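Local coordinates for UTP-glucose-1-phosphate uridylyltransferase 2 (Trypanosoma brucei, PDB 3GUE), which probably catalyses the reversible transfer of a uridylyl group from UTP to glucose 1-phosphate, giving UDP-glucose and diphosphate, at residues C247-S252 with S291-A296; D380-R385 with G429-L434; D411-H416 with T441-V446; F448-S453 with I470-V475. All coordinates share one frame; numbering follows the deposited sequence.

Contact 1. Residues C247-S252 with S291-A296; sequences CRRTES and SFQNIA. With SO4 (sulfate ion), chain G.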
loop_
_atom_site.group_PDB
_atom_site.type_symbol
_atom_site.label_atom_id
_atom_site.label_comp_id
_atom_site.label_asym_id
_atom_site.label_seq_id
_atom_site.Cartn_x
_atom_site.Cartn_y
_atom_site.Cartn_z
ATOM N N CYS A 247 0.874 13.464 1.238
ATOM C CA CYS A 247 -0.213 14.375 0.912
ATOM C C CYS A 247 -0.767 15.020 2.186
ATOM O O CYS A 247 -0.726 14.425 3.282
ATOM C CB CYS A 247 -1.337 13.621 0.171
ATOM S SG CYS A 247 -0.925 13.016 -1.516
ATOM N N ARG A 248 -1.288 16.234 2.042
ATOM C CA ARG A 248 -2.195 16.796 3.028
ATOM C C ARG A 248 -3.315 15.761 3.227
ATOM O O ARG A 248 -4.081 15.438 2.302
ATOM C CB ARG A 248 -2.720 18.177 2.566
ATOM C CG ARG A 248 -3.931 18.736 3.333
ATOM C CD ARG A 248 -3.558 19.211 4.724
ATOM N NE ARG A 248 -4.682 19.819 5.446
ATOM C CZ ARG A 248 -4.603 20.318 6.680
ATOM N NH1 ARG A 248 -3.448 20.297 7.333
ATOM N NH2 ARG A 248 -5.683 20.844 7.268
ATOM N N ARG A 249 -3.340 15.189 4.424
ATOM C CA ARG A 249 -4.328 14.208 4.794
ATOM C C ARG A 249 -5.758 14.744 4.629
ATOM O O ARG A 249 -6.021 15.901 4.931
ATOM C CB ARG A 249 -4.104 13.761 6.230
ATOM C CG ARG A 249 -4.660 12.376 6.542
ATOM C CD ARG A 249 -4.276 12.017 7.951
ATOM N NE ARG A 249 -4.767 10.710 8.386
ATOM C CZ ARG A 249 -4.660 10.268 9.630
ATOM N NH1 ARG A 249 -4.059 11.022 10.555
ATOM N NH2 ARG A 249 -5.117 9.072 9.945
ATOM N N THR A 250 -6.650 13.873 4.145
ATOM C CA THR A 250 -8.083 14.147 3.989
ATOM C C THR A 250 -8.882 13.220 4.903
ATOM O O THR A 250 -8.330 12.300 5.517
ATOM C CB THR A 250 -8.564 13.920 2.524
ATOM O OG1 THR A 250 -8.371 12.545 2.161
ATOM C CG2 THR A 250 -7.803 14.820 1.538
ATOM N N GLU A 251 -10.188 13.449 4.986
ATOM C CA GLU A 251 -11.071 12.602 5.780
ATOM C C GLU A 251 -11.082 11.129 5.303
ATOM O O GLU A 251 -11.290 10.215 6.109
ATOM C CB GLU A 251 -12.479 13.191 5.771
ATOM C CG GLU A 251 -13.232 13.039 7.074
ATOM C CD GLU A 251 -14.731 13.241 6.911
ATOM O OE1 GLU A 251 -15.150 14.205 6.223
ATOM O OE2 GLU A 251 -15.497 12.426 7.479
ATOM N N SER A 252 -10.828 10.903 4.010
ATOM C CA SER A 252 -10.709 9.542 3.466
ATOM C C SER A 252 -9.416 8.779 3.864
ATOM O O SER A 252 -9.317 7.570 3.662
ATOM C CB SER A 252 -10.873 9.566 1.939
ATOM O OG SER A 252 -9.788 10.224 1.316
ATOM N N SER A 291 -6.690 10.107 18.249
ATOM C CA SER A 291 -5.485 10.828 17.818
ATOM C C SER A 291 -4.988 10.375 16.428
ATOM O O SER A 291 -4.814 11.201 15.524
ATOM C CB SER A 291 -4.373 10.671 18.864
ATOM O OG SER A 291 -4.761 11.179 20.128
ATOM N N PHE A 292 -4.775 9.069 16.237
ATOM C CA PHE A 292 -4.289 8.588 14.937
ATOM C C PHE A 292 -5.154 9.145 13.805
ATOM O O PHE A 292 -4.638 9.396 12.709
ATOM C CB PHE A 292 -4.213 7.048 14.878
ATOM C CG PHE A 292 -3.694 6.493 13.558
ATOM C CD1 PHE A 292 -2.347 6.194 13.404
ATOM C CD2 PHE A 292 -4.575 6.229 12.487
ATOM C CE1 PHE A 292 -1.856 5.683 12.203
ATOM C CE2 PHE A 292 -4.112 5.695 11.290
ATOM C CZ PHE A 292 -2.739 5.420 11.136
ATOM N N GLN A 293 -6.447 9.351 14.099
ATOM C CA GLN A 293 -7.472 9.772 13.101
ATOM C C GLN A 293 -7.808 11.267 13.126
ATOM O O GLN A 293 -8.689 11.731 12.404
ATOM C CB GLN A 293 -8.754 8.928 13.210
ATOM C CG GLN A 293 -8.571 7.431 12.943
ATOM C CD GLN A 293 -8.345 7.100 11.472
ATOM O OE1 GLN A 293 -8.391 7.972 10.599
ATOM N NE2 GLN A 293 -8.155 5.822 11.190
ATOM N N ASN A 294 -7.085 12.019 13.942
ATOM C CA ASN A 294 -7.139 13.475 13.904
ATOM C C ASN A 294 -6.332 13.971 12.686
ATOM O O ASN A 294 -5.117 14.060 12.757
ATOM C CB ASN A 294 -6.568 14.019 15.219
ATOM C CG ASN A 294 -6.782 15.499 15.389
ATOM O OD1 ASN A 294 -6.873 16.242 14.417
ATOM N ND2 ASN A 294 -6.858 15.945 16.644
ATOM N N ILE A 295 -7.005 14.276 11.570
ATOM C CA ILE A 295 -6.298 14.607 10.320
ATOM C C ILE A 295 -5.666 16.005 10.361
ATOM O O ILE A 295 -4.796 16.324 9.532
ATOM C CB ILE A 295 -7.190 14.461 9.057
ATOM C CG1 ILE A 295 -8.298 15.543 9.030
ATOM C CG2 ILE A 295 -7.745 13.018 8.926
ATOM C CD1 ILE A 295 -9.038 15.609 7.707
ATOM N N ALA A 296 -6.093 16.808 11.337
ATOM C CA ALA A 296 -5.611 18.175 11.491
ATOM C C ALA A 296 -4.297 18.185 12.276
ATOM O O ALA A 296 -3.414 18.975 11.980
ATOM C CB ALA A 296 -6.657 19.025 12.183
HETATM S S SO4 G . -5.993 14.566 20.109
HETATM O O1 SO4 G . -6.663 14.082 21.325
HETATM O O2 SO4 G . -5.864 16.024 20.179
HETATM O O3 SO4 G . -4.669 13.947 20.009
HETATM O O4 SO4 G . -6.780 14.147 18.952
HETATM O O HOH W 1 -5.374 17.421 7.177
#
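Arg249 and Ile295 are the closest pair of backbones, their CA atoms 5.9 Å apart where the chain leaving strand 242-248, part of the mixed central sheet of the GT-A-type catalytic domain, passes the chain leaving helix 289-292. The two touching runs are nearly perpendicular, with end-to-end directions 91° apart, and no backbone-to-backbone hydrogen bond links them. One water spans the gap by donating to both Arg249 O and Ile295 O.

The side chain of Arg249 does most of the work. With CG anti to the backbone N (chi1 -156°) and the chain extended to NE, the guanidinium reaches the last turn of the helix end-on. NH1 and NH2 each donate to Phe292 O at 2.8 Å, a fork lying almost in the guanidinium plane, although both N-H bonds are bent. The CG2 branch of Ile295 lies over one guanidinium face and packs 3.7 Å from Arg249 CD, while its CD1 packs against the backbone at Glu251 N. Beyond the segments, Arg249 NE donates to Asp253 O and NH1 also to His298 O.

Ser291 OG and Asn294 ND2, with Lys297, hold a sulfate, probably from the crystallisation liquor. The Phe292 side chain lies about 5 Å from Gly257, a UDP-glucose-binding residue.

Because backbone carbonyls take up all three guanidinium nitrogens, the charge of buried Arg249 is probably balanced by peptide dipoles, which would fix the loop 249-253 against the helix end.

Contact 2. Residues D380-R385 with G429-L434; sequences DLLALR and GGVPSL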
loop_
_atom_site.group_PDB
_atom_site.type_symbol
_atom_site.label_atom_id
_atom_site.label_comp_id
_atom_site.label_asym_id
_atom_site.label_seq_id
_atom_site.Cartn_x
_atom_site.Cartn_y
_atom_site.Cartn_z
ATOM N N ASP A 380 -12.802 2.566 -0.787
ATOM C CA ASP A 380 -11.842 3.179 -1.699
ATOM C C ASP A 380 -12.075 2.728 -3.121
ATOM O O ASP A 380 -11.997 3.545 -4.076
ATOM C CB ASP A 380 -10.409 2.797 -1.318
ATOM C CG ASP A 380 -9.909 3.433 -0.020
ATOM O OD1 ASP A 380 -10.322 4.530 0.355
ATOM O OD2 ASP A 380 -9.047 2.808 0.640
ATOM N N LEU A 381 -12.340 1.427 -3.253
ATOM C CA LEU A 381 -12.599 0.771 -4.550
ATOM C C LEU A 381 -13.827 1.322 -5.232
ATOM O O LEU A 381 -13.815 1.518 -6.445
ATOM C CB LEU A 381 -12.763 -0.730 -4.381
ATOM C CG LEU A 381 -12.985 -1.512 -5.682
ATOM C CD1 LEU A 381 -11.762 -1.330 -6.601
ATOM C CD2 LEU A 381 -13.254 -2.993 -5.326
ATOM N N LEU A 382 -14.897 1.503 -4.447
ATOM C CA LEU A 382 -16.095 2.194 -4.886
ATOM C C LEU A 382 -15.784 3.571 -5.484
ATOM O O LEU A 382 -16.331 3.923 -6.560
ATOM C CB LEU A 382 -17.098 2.348 -3.719
ATOM C CG LEU A 382 -18.340 3.240 -3.892
ATOM C CD1 LEU A 382 -19.155 2.799 -5.117
ATOM C CD2 LEU A 382 -19.215 3.205 -2.611
ATOM N N ALA A 383 -14.936 4.345 -4.788
ATOM C CA ALA A 383 -14.614 5.711 -5.233
ATOM C C ALA A 383 -13.812 5.654 -6.538
ATOM O O ALA A 383 -14.113 6.401 -7.478
ATOM C CB ALA A 383 -13.852 6.516 -4.160
ATOM N N LEU A 384 -12.876 4.705 -6.617
ATOM C CA LEU A 384 -12.038 4.571 -7.804
ATOM C C LEU A 384 -12.828 4.176 -9.043
ATOM O O LEU A 384 -12.621 4.744 -10.150
ATOM C CB LEU A 384 -10.915 3.566 -7.575
ATOM C CG LEU A 384 -9.749 3.673 -8.572
ATOM C CD1 LEU A 384 -9.072 5.049 -8.492
ATOM C CD2 LEU A 384 -8.741 2.615 -8.266
ATOM N N ARG A 385 -13.752 3.236 -8.842
ATOM C CA ARG A 385 -14.565 2.677 -9.916
ATOM C C ARG A 385 -15.563 3.723 -10.401
ATOM O O ARG A 385 -15.947 3.718 -11.565
ATOM C CB ARG A 385 -15.278 1.408 -9.458
ATOM C CG ARG A 385 -14.400 0.171 -9.468
ATOM C CD ARG A 385 -15.163 -1.088 -9.104
ATOM N NE ARG A 385 -14.293 -2.246 -9.234
ATOM C CZ ARG A 385 -14.645 -3.498 -8.957
ATOM N NH1 ARG A 385 -15.870 -3.771 -8.515
ATOM N NH2 ARG A 385 -13.757 -4.471 -9.128
ATOM N N GLY A 429 -25.963 -3.736 -9.381
ATOM C CA GLY A 429 -26.849 -3.117 -10.369
ATOM C C GLY A 429 -26.378 -1.758 -10.839
ATOM O O GLY A 429 -27.091 -1.073 -11.578
ATOM N N GLY A 430 -25.180 -1.363 -10.399
ATOM C CA GLY A 430 -24.605 -0.085 -10.792
ATOM C C GLY A 430 -23.674 0.605 -9.814
ATOM O O GLY A 430 -23.948 0.707 -8.614
ATOM N N VAL A 431 -22.567 1.116 -10.348
ATOM C CA VAL A 431 -21.696 2.013 -9.578
ATOM C C VAL A 431 -22.324 3.402 -9.703
ATOM O O VAL A 431 -22.529 3.867 -10.826
ATOM C CB VAL A 431 -20.229 2.024 -10.140
ATOM C CG1 VAL A 431 -19.287 2.870 -9.243
ATOM C CG2 VAL A 431 -19.702 0.615 -10.280
ATOM N N PRO A 432 -22.650 4.060 -8.564
ATOM C CA PRO A 432 -23.256 5.395 -8.614
ATOM C C PRO A 432 -22.248 6.463 -9.039
ATOM O O PRO A 432 -21.039 6.247 -8.934
ATOM C CB PRO A 432 -23.715 5.628 -7.157
ATOM C CG PRO A 432 -22.679 4.866 -6.348
ATOM C CD PRO A 432 -22.469 3.602 -7.173
ATOM N N SER A 433 -22.759 7.589 -9.547
ATOM C CA SER A 433 -21.950 8.778 -9.829
ATOM C C SER A 433 -21.586 9.342 -8.447
ATOM O O SER A 433 -22.451 9.480 -7.586
ATOM C CB SER A 433 -22.762 9.780 -10.674
ATOM O OG SER A 433 -22.108 11.019 -10.940
ATOM N N LEU A 434 -20.308 9.626 -8.245
ATOM C CA LEU A 434 -19.797 10.196 -6.974
ATOM C C LEU A 434 -18.912 11.434 -7.163
ATOM O O LEU A 434 -18.322 11.928 -6.211
ATOM C CB LEU A 434 -19.023 9.128 -6.161
ATOM C CG LEU A 434 -19.861 7.922 -5.665
ATOM C CD1 LEU A 434 -18.955 6.861 -5.150
ATOM C CD2 LEU A 434 -20.865 8.317 -4.567
#
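Leu382 and Leu434 form the tight part of this contact: Leu434 CD1 sits 3.9 Å from Leu382 CG, and the two side chains cross at about a right angle. Leu382 is swung round by its first torsion, CG anti to the backbone N (chi1 170°), which carries its branches from the flank of helix 378-385 toward the loop 429-434. Its CD1 then serves three neighbours, meeting Pro432 CD at 4.0 Å, Val431 CG1 at 4.1 Å and Leu434 CD1. The proline ring is also crossed at about a right angle, and CD is the ring atom touched. Ala383 adds little, its CA lying 4.5 Å from Leu434 CD1.

Around this cluster the fold closes in: Phe423 and Val427 of helix 420-427 and Ile410 and Leu412 of strand 409-412 also pack on Leu382, while Val454 covers Pro432 and Leu434.

The looser side lies toward Val431 and Arg385, both partly exposed. Here Val431 CG1 rests against the last turn of the helix, 4.0 Å from Arg385 C, and touches the arginine side chain at CB. The rest of Arg385 runs away from the loop; Leu381 CD2 covers one face of its guanidinium and NH2 donates to Gln100 O.

No hydrogen bond joins the two segments, so the packing of helix 378-385 on the loop that connects helix 420-427 to strand 437-443, the return leg of the beta-alpha-beta crossover, depends on the fit of branched aliphatic groups. Polar fastening comes from just beyond the helix, where Asp387 accepts from Ser433 OG and Leu434 N.

Contact 3. Residues D411-H416 with T441-V446; sequences DLDGEH and TVRGLV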
loop_
_atom_site.group_PDB
_atom_site.type_symbol
_atom_site.label_atom_id
_atom_site.label_comp_id
_atom_site.label_asym_id
_atom_site.label_seq_id
_atom_site.Cartn_x
_atom_site.Cartn_y
_atom_site.Cartn_z
ATOM N N ASP A 411 -18.090 5.918 3.929
ATOM C CA ASP A 411 -18.188 4.999 5.074
ATOM C C ASP A 411 -19.210 3.901 4.752
ATOM O O ASP A 411 -20.448 4.120 4.726
ATOM C CB ASP A 411 -18.542 5.749 6.367
ATOM C CG ASP A 411 -18.758 4.827 7.576
ATOM O OD1 ASP A 411 -18.618 3.592 7.502
ATOM O OD2 ASP A 411 -19.096 5.354 8.642
ATOM N N LEU A 412 -18.670 2.721 4.474
ATOM C CA LEU A 412 -19.498 1.564 4.141
ATOM C C LEU A 412 -19.542 0.626 5.373
ATOM O O LEU A 412 -18.494 0.246 5.902
ATOM C CB LEU A 412 -18.963 0.860 2.886
ATOM C CG LEU A 412 -18.997 1.550 1.491
ATOM C CD1 LEU A 412 -18.504 0.645 0.366
ATOM C CD2 LEU A 412 -20.395 2.093 1.143
ATOM N N ASP A 413 -20.766 0.310 5.820
ATOM C CA ASP A 413 -21.060 -0.596 6.927
ATOM C C ASP A 413 -20.088 -1.792 6.942
ATOM O O ASP A 413 -20.071 -2.617 6.004
ATOM C CB ASP A 413 -22.525 -1.079 6.793
ATOM C CG ASP A 413 -23.039 -1.777 8.020
ATOM O OD1 ASP A 413 -22.216 -2.409 8.741
ATOM O OD2 ASP A 413 -24.284 -1.736 8.249
ATOM N N GLY A 414 -19.264 -1.864 7.990
ATOM C CA GLY A 414 -18.288 -2.953 8.144
ATOM C C GLY A 414 -18.841 -4.363 8.253
ATOM O O GLY A 414 -18.111 -5.333 8.019
ATOM N N GLU A 415 -20.125 -4.481 8.601
ATOM C CA GLU A 415 -20.815 -5.781 8.703
ATOM C C GLU A 415 -21.285 -6.314 7.338
ATOM O O GLU A 415 -21.654 -7.479 7.206
ATOM C CB GLU A 415 -22.022 -5.660 9.640
ATOM C CG GLU A 415 -21.701 -5.186 11.053
ATOM C CD GLU A 415 -22.934 -5.092 11.940
ATOM O OE1 GLU A 415 -24.068 -5.170 11.414
ATOM O OE2 GLU A 415 -22.781 -4.953 13.176
ATOM N N HIS A 416 -21.277 -5.446 6.327
ATOM C CA HIS A 416 -21.839 -5.792 5.021
ATOM C C HIS A 416 -20.915 -5.605 3.814
ATOM O O HIS A 416 -21.075 -6.305 2.800
ATOM C CB HIS A 416 -23.137 -5.008 4.773
ATOM C CG HIS A 416 -24.226 -5.322 5.746
ATOM N ND1 HIS A 416 -24.862 -4.351 6.488
ATOM C CD2 HIS A 416 -24.775 -6.501 6.117
ATOM C CE1 HIS A 416 -25.765 -4.920 7.272
ATOM N NE2 HIS A 416 -25.738 -6.226 7.061
ATOM N N THR A 441 -22.446 7.710 3.388
ATOM C CA THR A 441 -22.495 6.735 4.454
ATOM C C THR A 441 -23.620 5.721 4.166
ATOM O O THR A 441 -24.771 6.101 3.888
ATOM C CB THR A 441 -22.643 7.452 5.846
ATOM O OG1 THR A 441 -21.474 8.257 6.075
ATOM C CG2 THR A 441 -22.782 6.465 6.984
ATOM N N VAL A 442 -23.270 4.436 4.224
ATOM C CA VAL A 442 -24.206 3.364 3.951
ATOM C C VAL A 442 -24.206 2.363 5.077
ATOM O O VAL A 442 -23.145 1.928 5.535
ATOM C CB VAL A 442 -23.891 2.668 2.615
ATOM C CG1 VAL A 442 -24.810 1.454 2.372
ATOM C CG2 VAL A 442 -23.972 3.702 1.459
ATOM N N ARG A 443 -25.417 2.021 5.519
ATOM C CA ARG A 443 -25.657 1.204 6.702
ATOM C C ARG A 443 -26.773 0.212 6.392
ATOM O O ARG A 443 -27.789 0.590 5.795
ATOM C CB ARG A 443 -26.086 2.077 7.898
ATOM C CG ARG A 443 -24.974 2.891 8.540
ATOM C CD ARG A 443 -23.959 1.960 9.210
ATOM N NE ARG A 443 -22.850 2.687 9.825
ATOM C CZ ARG A 443 -21.765 3.100 9.173
ATOM N NH1 ARG A 443 -21.620 2.865 7.869
ATOM N NH2 ARG A 443 -20.813 3.740 9.828
ATOM N N GLY A 444 -26.586 -1.040 6.808
ATOM C CA GLY A 444 -27.518 -2.116 6.475
ATOM C C GLY A 444 -27.334 -2.602 5.043
ATOM O O GLY A 444 -26.369 -2.195 4.342
ATOM N N LEU A 445 -28.232 -3.488 4.605
ATOM C CA LEU A 445 -28.201 -3.993 3.210
ATOM C C LEU A 445 -28.806 -3.011 2.187
ATOM O O LEU A 445 -29.959 -2.618 2.303
ATOM C CB LEU A 445 -28.863 -5.369 3.099
ATOM C CG LEU A 445 -28.105 -6.560 3.701
ATOM C CD1 LEU A 445 -29.058 -7.706 4.026
ATOM C CD2 LEU A 445 -26.965 -7.026 2.755
ATOM N N VAL A 446 -28.010 -2.653 1.176
ATOM C CA VAL A 446 -28.347 -1.594 0.217
ATOM C C VAL A 446 -27.780 -1.984 -1.133
ATOM O O VAL A 446 -26.680 -2.548 -1.229
ATOM C CB VAL A 446 -27.811 -0.179 0.683
ATOM C CG1 VAL A 446 -27.817 0.851 -0.422
ATOM C CG2 VAL A 446 -28.584 0.347 1.903
HETATM O O HOH W 2 -20.661 7.787 9.358
#
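Asp411 and Thr441, and next to them Leu412 and Val442, pair as parallel strands, with CA atoms 4.7 and 5.0 Å apart. Two backbone bonds secure the register: Val442 N donates to Asp411 O, and Asp413 N to Val442 O.

The charged interaction lies on the face carrying Asp411 and Thr441. Arg443 bends at chi2 (-67°), bringing its guanidinium back to Asp411, whose OD2 receives NH2 at 2.6 Å on the syn side but well out of the carboxylate plane. Weaker bonds run from NH1 and NH2 to OD1. The carboxylate and guanidinium planes stand 67° apart, so this salt bridge is not a coplanar paired one. NH1 also donates to Val442 O of its own strand, from above the carbonyl plane. Thr441 CG2 lies 3.8 Å above one guanidinium face.

Strand 409-412, helix 420-427 and strand 437-443 form a beta-alpha-beta unit at one edge of a parallel four-stranded sheet, and the chain turns at 413-416 on its way into the helix.

Asp413 governs that turn by hydrogen bonds. Its OD1 accepts from Glu415 N, an Asx turn, while OD2 uses its anti lone pair to take Gly444 N in a nearly straight bond of 2.8 Å (175°).

Apolar packing occurs on the opposite face. Leu412 CD2 meets Val442 CB at 3.8 Å, the side chains lying side by side, and Phe423 and Leu426 of the helix cover Leu412. Farther on, Leu445 CG sits over one face of the His416 ring, 4.3 Å from its centroid, a CH-pi contact displaced toward the ring rim.

Contact 4. Residues F448-S453 with I470-V475; sequences FGADVS and IGSGRV. Unlike the reference sequence in segment 470-475: Ser472 (reference Asn).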
loop_
_atom_site.group_PDB
_atom_site.type_symbol
_atom_site.label_atom_id
_atom_site.label_comp_id
_atom_site.label_asym_id
_atom_site.label_seq_id
_atom_site.Cartn_x
_atom_site.Cartn_y
_atom_site.Cartn_z
ATOM N N PHE A 448 -27.464 -0.305 -5.065
ATOM C CA PHE A 448 -27.587 0.677 -6.153
ATOM C C PHE A 448 -28.006 -0.002 -7.434
ATOM O O PHE A 448 -27.547 -1.101 -7.732
ATOM C CB PHE A 448 -26.264 1.416 -6.411
ATOM C CG PHE A 448 -25.890 2.379 -5.328
ATOM C CD1 PHE A 448 -26.556 3.604 -5.202
ATOM C CD2 PHE A 448 -24.885 2.060 -4.422
ATOM C CE1 PHE A 448 -26.220 4.499 -4.185
ATOM C CE2 PHE A 448 -24.527 2.958 -3.383
ATOM C CZ PHE A 448 -25.196 4.172 -3.267
ATOM N N GLY A 449 -28.896 0.663 -8.168
ATOM C CA GLY A 449 -29.197 0.324 -9.543
ATOM C C GLY A 449 -28.401 1.267 -10.431
ATOM O O GLY A 449 -27.334 1.754 -10.035
ATOM N N ALA A 450 -28.945 1.548 -11.613
ATOM C CA ALA A 450 -28.218 2.243 -12.672
ATOM C C ALA A 450 -28.396 3.770 -12.671
ATOM O O ALA A 450 -29.438 4.306 -12.255
ATOM C CB ALA A 450 -28.573 1.633 -14.056
ATOM N N ASP A 451 -27.334 4.444 -13.108
ATOM C CA ASP A 451 -27.256 5.910 -13.250
ATOM C C ASP A 451 -27.773 6.703 -12.038
ATOM O O ASP A 451 -28.388 7.757 -12.176
ATOM C CB ASP A 451 -27.895 6.346 -14.576
ATOM C CG ASP A 451 -27.345 5.563 -15.767
ATOM O OD1 ASP A 451 -26.500 6.101 -16.518
ATOM O OD2 ASP A 451 -27.736 4.388 -15.935
ATOM N N VAL A 452 -27.518 6.176 -10.848
ATOM C CA VAL A 452 -27.744 6.900 -9.597
ATOM C C VAL A 452 -26.694 7.996 -9.405
ATOM O O VAL A 452 -25.510 7.768 -9.559
ATOM C CB VAL A 452 -27.793 5.927 -8.390
ATOM C CG1 VAL A 452 -27.849 6.675 -7.073
ATOM C CG2 VAL A 452 -29.017 5.027 -8.519
ATOM N N SER A 453 -27.150 9.204 -9.086
ATOM C CA SER A 453 -26.260 10.341 -8.901
ATOM C C SER A 453 -26.202 10.683 -7.416
ATOM O O SER A 453 -27.229 10.983 -6.808
ATOM C CB SER A 453 -26.756 11.532 -9.744
ATOM O OG SER A 453 -26.136 12.756 -9.374
ATOM N N ILE A 470 -31.891 1.055 -4.516
ATOM C CA ILE A 470 -31.950 2.448 -4.934
ATOM C C ILE A 470 -32.266 2.485 -6.437
ATOM O O ILE A 470 -31.421 2.154 -7.274
ATOM C CB ILE A 470 -30.654 3.264 -4.553
ATOM C CG1 ILE A 470 -30.278 3.087 -3.065
ATOM C CG2 ILE A 470 -30.818 4.744 -4.930
ATOM C CD1 ILE A 470 -31.380 3.512 -2.033
ATOM N N GLY A 471 -33.492 2.874 -6.757
ATOM C CA GLY A 471 -33.987 2.892 -8.142
ATOM C C GLY A 471 -33.024 3.521 -9.137
ATOM O O GLY A 471 -32.294 4.465 -8.813
ATOM N N SER A 472 -33.014 2.994 -10.352
ATOM C CA SER A 472 -32.192 3.551 -11.428
ATOM C C SER A 472 -32.563 5.020 -11.740
ATOM O O SER A 472 -33.731 5.373 -11.810
ATOM C CB SER A 472 -32.278 2.658 -12.672
ATOM O OG SER A 472 -31.843 1.333 -12.372
ATOM N N GLY A 473 -31.559 5.882 -11.856
ATOM C CA GLY A 473 -31.787 7.299 -12.150
ATOM C C GLY A 473 -32.079 8.157 -10.927
ATOM O O GLY A 473 -32.240 9.369 -11.049
ATOM N N ARG A 474 -32.165 7.533 -9.750
ATOM C CA ARG A 474 -32.346 8.262 -8.475
ATOM C C ARG A 474 -31.235 9.288 -8.237
ATOM O O ARG A 474 -30.051 8.966 -8.306
ATOM C CB ARG A 474 -32.389 7.277 -7.300
ATOM C CG ARG A 474 -32.558 7.908 -5.923
ATOM C CD ARG A 474 -34.020 8.062 -5.564
ATOM N NE ARG A 474 -34.212 8.687 -4.251
ATOM C CZ ARG A 474 -34.427 8.019 -3.122
ATOM N NH1 ARG A 474 -34.491 6.689 -3.118
ATOM N NH2 ARG A 474 -34.583 8.683 -1.992
ATOM N N VAL A 475 -31.631 10.527 -7.985
ATOM C CA VAL A 475 -30.699 11.576 -7.548
ATOM C C VAL A 475 -30.783 11.705 -6.019
ATOM O O VAL A 475 -31.839 12.018 -5.458
ATOM C CB VAL A 475 -31.010 12.972 -8.197
ATOM C CG1 VAL A 475 -30.048 14.040 -7.640
ATOM C CG2 VAL A 475 -30.948 12.916 -9.716
HETATM O O HOH W 3 -29.235 10.274 -11.984
#
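Both backbone polar atoms of Ala450 are bonded to the turn 471-474: its N donates to Ser472 OG at 3.0 Å (161°), and its O accepts from Gly473 N at 2.7 Å. Ser472, which differs from the reference sequence, reaches Ala450 N with OG anti to its own carbonyl carbon (chi1 -59°).

Further backbone bonds enclose this grip. Gly449 N donates to Ile470 O at 3.1 Å and Ser453 N to Arg474 O at 3.0 Å, next to the parallel bridges Phe448-Ile470 and Ser453-Val475. Between them Val452 CG2 meets Ile470 CG2 at 4.0 Å, the two side chains crossing at about a right angle. Phe448 lies alongside Ile470, with CD1 nearest to CB. A water donates to Asp451 O and, more weakly, to Gly473 O.

The type II turn from Gly471 to Arg474 shapes the 470-475 bend, with Gly473 at positive phi (85°). Beyond the segments, Arg474 NH2 makes a salt bridge to Glu479.

Two similar bends stack, each joining one short strand to the next (446-448 to 453-455, 468-470 to 475-477), consistent with the C-terminal parallel beta-helix, left-handed in this family; Ile460 of strand 458-462 packs on Phe448 and Ile470.

Contact 3 pairs the two strands of the beta-alpha-beta unit, and contact 2 packs helix 378-385 on its returning loop; they touch where Leu382 CD2 meets Leu412 CD1 at 4.0 Å. Contact 2 is buried and wholly apolar, whereas contact 3 puts its salt bridge on the face of the partly exposed Asp411 and Thr441. Contact 4, its centre about 32 Å from the chain centre, is the outermost and relies mainly on backbone hydrogen bonds; its segment 448-453 lies against loop 429-434, with Ser433 N 2.8 Å from Val452 O, probably a hydrogen bond. Contact 1 stands apart, the side chain of Phe292 about 8 Å from the bound UDP-glucose. There a buried arginine on carbonyl oxygens, not strand pairing, joins the two segments.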